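Local coordinates for insecticidal protein (Brevibacillus laterosporus, PDB 7ML9) that is active against the western corn rootworm, probably by forming beta-barrel pores in membranes like other toxins of the epsilon-toxin/MTX2 family, at residues Gln58-Ser61 / Gly67-Phe70; Thr72-Val77 / Trp228-Gly233. All blocks are in the same frame, centred on the assembly; numbering follows the deposited sequence.

In the fold
Both contacts lie toward one end of this elongated, strand-rich toxin, their centres about 15 Å apart. Interaction 1 is a surface contact between the two strands of a small antiparallel hairpin, close in sequence and tied by backbone hydrogen bonds, with two phenylalanines on one face. Interaction 2 follows directly along the chain and is more buried: the loop leaving that hairpin, residues 72-77, meets the last part of the long strand 201-229, some 150 residues later, through apolar groups and with no hydrogen bond between the segments. The side chains of Gln58 and Thr72 probably join the two by a hydrogen bond, NE2 to OG1 at 3.1 Å.

Interaction 1: residues Gln58-Ser61 / Gly67-Phe70; sequences QQFS and GIVF
Phe60 and Phe70 face each other as a non-hydrogen-bonded antiparallel pair, both side chains on the same face of the hairpin. What touches is mainly the root of one and the ring of the other: Phe60 CB sits over one face of the Phe70 ring, 3.7 Å from its centroid, in a CH-pi contact displaced toward the rim. The Phe60 ring leads away from the partner strand, because chi1 of 66° puts CG between the backbone N and carbonyl carbon; the ring planes lie oblique, 52° apart. Ile68 CG2 adds an apolar contact to Phe60 CB at 4.1 Å. The extended chain of Gln58 carries its amide slantwise to the Phe70 ring, planes 61° apart, with CD 4.1 Å from Phe70 CD1; its NE2 is hydrogen-bonded to Thr72 OG1. Ser61 and Val69 exchange two backbone hydrogen bonds, Ser61 N to Val69 O at 2.9 Å and Val69 N to Ser61 O at 2.8 Å. Val69 O also takes a CA-H...O contact from Phe60 CA at 3.1 Å. On the other face, Ser61 OG is hydrogen-bonded to Asn51 and Val69 packs on Phe52, so the hairpin of strands 59-63 and 69-71 rests against the loop following helix 28-48.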
# COMPACT_ATOMS: atom_id res chain seq x y z
N GLN A 58 17.52 29.91 -23.96
CA GLN A 58 17.62 30.15 -25.39
C GLN A 58 18.51 29.08 -26.00
O GLN A 58 19.53 28.69 -25.43
CB GLN A 58 18.17 31.54 -25.68
CG GLN A 58 18.24 31.85 -27.16
CD GLN A 58 18.89 33.19 -27.44
OE1 GLN A 58 20.08 33.38 -27.17
NE2 GLN A 58 18.12 34.13 -27.96
N GLN A 59 18.11 28.57 -27.16
CA GLN A 59 18.91 27.57 -27.84
C GLN A 59 18.79 27.78 -29.34
O GLN A 59 17.87 28.45 -29.82
CB GLN A 59 18.50 26.13 -27.44
CG GLN A 59 17.12 25.70 -27.88
CD GLN A 59 16.67 24.37 -27.25
OE1 GLN A 59 17.33 23.34 -27.39
NE2 GLN A 59 15.54 24.40 -26.56
N PHE A 60 19.75 27.21 -30.07
CA PHE A 60 19.75 27.29 -31.52
C PHE A 60 19.94 25.90 -32.10
O PHE A 60 20.40 24.98 -31.42
CB PHE A 60 20.85 28.25 -32.06
CG PHE A 60 22.26 27.77 -31.80
CD1 PHE A 60 22.88 26.88 -32.67
CD2 PHE A 60 22.97 28.24 -30.71
CE1 PHE A 60 24.18 26.45 -32.44
CE2 PHE A 60 24.26 27.81 -30.47
CZ PHE A 60 24.87 26.92 -31.33
N SER A 61 19.56 25.76 -33.36
CA SER A 61 19.66 24.45 -33.98
C SER A 61 19.67 24.66 -35.49
O SER A 61 19.04 25.58 -36.01
CB SER A 61 18.50 23.55 -33.54
OG SER A 61 18.17 22.61 -34.55
N GLY A 67 18.07 26.56 -42.15
CA GLY A 67 19.25 27.19 -41.60
C GLY A 67 19.22 27.19 -40.08
O GLY A 67 18.48 26.45 -39.44
N ILE A 68 20.07 28.05 -39.50
CA ILE A 68 20.12 28.16 -38.04
C ILE A 68 18.84 28.81 -37.55
O ILE A 68 18.42 29.87 -38.04
CB ILE A 68 21.36 28.95 -37.60
CG1 ILE A 68 22.64 28.31 -38.15
CG2 ILE A 68 21.42 29.02 -36.07
CD1 ILE A 68 22.94 26.92 -37.59
N VAL A 69 18.20 28.17 -36.58
CA VAL A 69 16.93 28.62 -36.03
C VAL A 69 17.11 28.77 -34.53
O VAL A 69 17.87 28.03 -33.90
CB VAL A 69 15.78 27.63 -36.35
CG1 VAL A 69 14.46 28.19 -35.91
CG2 VAL A 69 15.75 27.33 -37.83
N PHE A 70 16.42 29.75 -33.96
CA PHE A 70 16.52 30.02 -32.53
C PHE A 70 15.20 29.75 -31.83
O PHE A 70 14.12 29.98 -32.39
CB PHE A 70 16.97 31.46 -32.29
CG PHE A 70 18.45 31.64 -32.31
CD1 PHE A 70 19.20 31.50 -31.16
CD2 PHE A 70 19.11 31.92 -33.50
CE1 PHE A 70 20.58 31.66 -31.18
CE2 PHE A 70 20.49 32.07 -33.53
CZ PHE A 70 21.22 31.94 -32.36

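Interaction 2: residues Thr72-Val77 / Trp228-Gly233; sequences TPPKNV and WRVSPG
Pro74 and Val230 make the tight spot: Pro74 CD lies 3.5 Å from Val230 CG1, closer than carbon atoms usually come, and Pro74 CG follows at 3.8 Å. The proline ring and the valine run antiparallel, flank to flank, and the methyl group reaches the ring because chi1 of -72° swings Val230 CG1 beside its backbone N, anti to the carbonyl carbon. Val77, buried and with Val230 the residue most covered by the contact, packs at ordinary van der Waals distance: its CG1 is 4.1 Å from Trp228 CB, and its CB equally far from Trp228 O. Of the Trp228 side chain, it is CB that touches; the indole leads away from Val77, and its NE1 is hydrogen-bonded to Ser84 OG. A beta turn, Pro74-Val77, closed by the Val77 N to Pro74 O bond of 3.0 Å, brings Pro74 and Val77 to the same part of 228-230. The solvent side is that of exposed Lys75, at the outer bend and without contact to 228-233, and of the partly exposed Trp228. Polar anchoring comes from outside: Val230 N bonds to Glu40 and Arg229 forms a salt bridge with Asp39, both on helix 28-48. With no hydrogen bond between the segments, their meeting rests on shape and apolar burial, while several polar groups of 228-230 are bonded to that helix, to Arg82 and Ser84, and to Gly238.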
# COMPACT_ATOMS: atom_id res chain seq x y z
N THR A 72 13.70 30.83 -28.17
CA THR A 72 13.89 31.69 -26.99
C THR A 72 12.55 31.76 -26.28
O THR A 72 11.70 32.60 -26.61
CB THR A 72 14.36 33.09 -27.38
OG1 THR A 72 15.31 33.01 -28.46
CG2 THR A 72 15.00 33.81 -26.18
N PRO A 73 12.31 30.88 -25.31
CA PRO A 73 11.07 30.96 -24.52
C PRO A 73 11.00 32.27 -23.75
O PRO A 73 11.96 32.64 -23.05
CB PRO A 73 11.15 29.74 -23.59
CG PRO A 73 12.15 28.79 -24.27
CD PRO A 73 13.14 29.72 -24.93
N PRO A 74 9.90 33.00 -23.87
CA PRO A 74 9.77 34.29 -23.16
C PRO A 74 9.49 34.11 -21.68
O PRO A 74 9.09 33.03 -21.21
CB PRO A 74 8.59 34.95 -23.88
CG PRO A 74 7.77 33.83 -24.36
CD PRO A 74 8.71 32.69 -24.67
N LYS A 75 9.71 35.19 -20.92
CA LYS A 75 9.46 35.16 -19.47
C LYS A 75 8.04 34.73 -19.18
O LYS A 75 7.75 34.13 -18.14
CB LYS A 75 9.70 36.53 -18.84
CG LYS A 75 11.03 37.17 -19.20
CD LYS A 75 12.19 36.26 -18.93
CE LYS A 75 13.48 36.85 -19.50
NZ LYS A 75 13.68 38.25 -19.02
N ASN A 76 7.15 35.03 -20.11
CA ASN A 76 5.75 34.68 -20.03
C ASN A 76 5.49 33.21 -19.69
O ASN A 76 4.48 32.87 -19.04
CB ASN A 76 5.13 34.99 -21.38
CG ASN A 76 3.70 34.94 -21.32
OD1 ASN A 76 3.12 35.41 -20.34
ND2 ASN A 76 3.07 34.32 -22.32
N VAL A 77 6.33 32.30 -20.18
CA VAL A 77 6.07 30.87 -20.04
C VAL A 77 7.13 30.14 -19.24
O VAL A 77 6.96 28.94 -18.99
CB VAL A 77 5.89 30.17 -21.41
CG1 VAL A 77 4.81 30.83 -22.25
CG2 VAL A 77 7.21 30.11 -22.14
N TRP A 228 1.87 25.67 -20.62
CA TRP A 228 2.11 26.89 -21.39
C TRP A 228 3.36 26.71 -22.24
O TRP A 228 4.43 26.36 -21.73
CB TRP A 228 2.23 28.12 -20.46
CG TRP A 228 0.90 28.52 -19.93
CD1 TRP A 228 0.25 27.97 -18.84
CD2 TRP A 228 0.00 29.49 -20.48
NE1 TRP A 228 -0.99 28.55 -18.70
CE2 TRP A 228 -1.16 29.48 -19.69
CE3 TRP A 228 0.08 30.37 -21.57
CZ2 TRP A 228 -2.24 30.33 -19.95
CZ3 TRP A 228 -0.99 31.20 -21.82
CH2 TRP A 228 -2.14 31.18 -21.02
N ARG A 229 3.21 26.95 -23.56
CA ARG A 229 4.28 26.74 -24.52
C ARG A 229 4.20 27.83 -25.59
O ARG A 229 3.11 28.27 -25.95
CB ARG A 229 4.16 25.38 -25.27
CG ARG A 229 4.41 24.14 -24.46
CD ARG A 229 3.14 23.60 -23.82
NE ARG A 229 2.15 23.18 -24.80
CZ ARG A 229 0.95 23.74 -24.91
NH1 ARG A 229 0.61 24.74 -24.10
NH2 ARG A 229 0.11 23.32 -25.84
N VAL A 230 5.35 28.24 -26.11
CA VAL A 230 5.28 28.96 -27.38
C VAL A 230 5.19 27.93 -28.49
O VAL A 230 5.73 26.81 -28.38
CB VAL A 230 6.46 29.92 -27.60
CG1 VAL A 230 6.30 31.13 -26.67
CG2 VAL A 230 7.79 29.22 -27.42
N SER A 231 4.50 28.30 -29.56
CA SER A 231 4.13 27.39 -30.63
C SER A 231 3.89 28.22 -31.89
O SER A 231 3.76 29.44 -31.81
CB SER A 231 2.87 26.59 -30.26
OG SER A 231 1.70 27.37 -30.38
N PRO A 232 3.86 27.59 -33.07
CA PRO A 232 3.64 28.38 -34.30
C PRO A 232 2.36 29.20 -34.25
O PRO A 232 2.38 30.39 -34.63
CB PRO A 232 3.60 27.31 -35.40
CG PRO A 232 4.53 26.25 -34.88
CD PRO A 232 4.25 26.20 -33.38
N GLY A 233 1.26 28.63 -33.76
CA GLY A 233 0.02 29.38 -33.63
C GLY A 233 -0.01 30.41 -32.51
O GLY A 233 -0.83 31.33 -32.57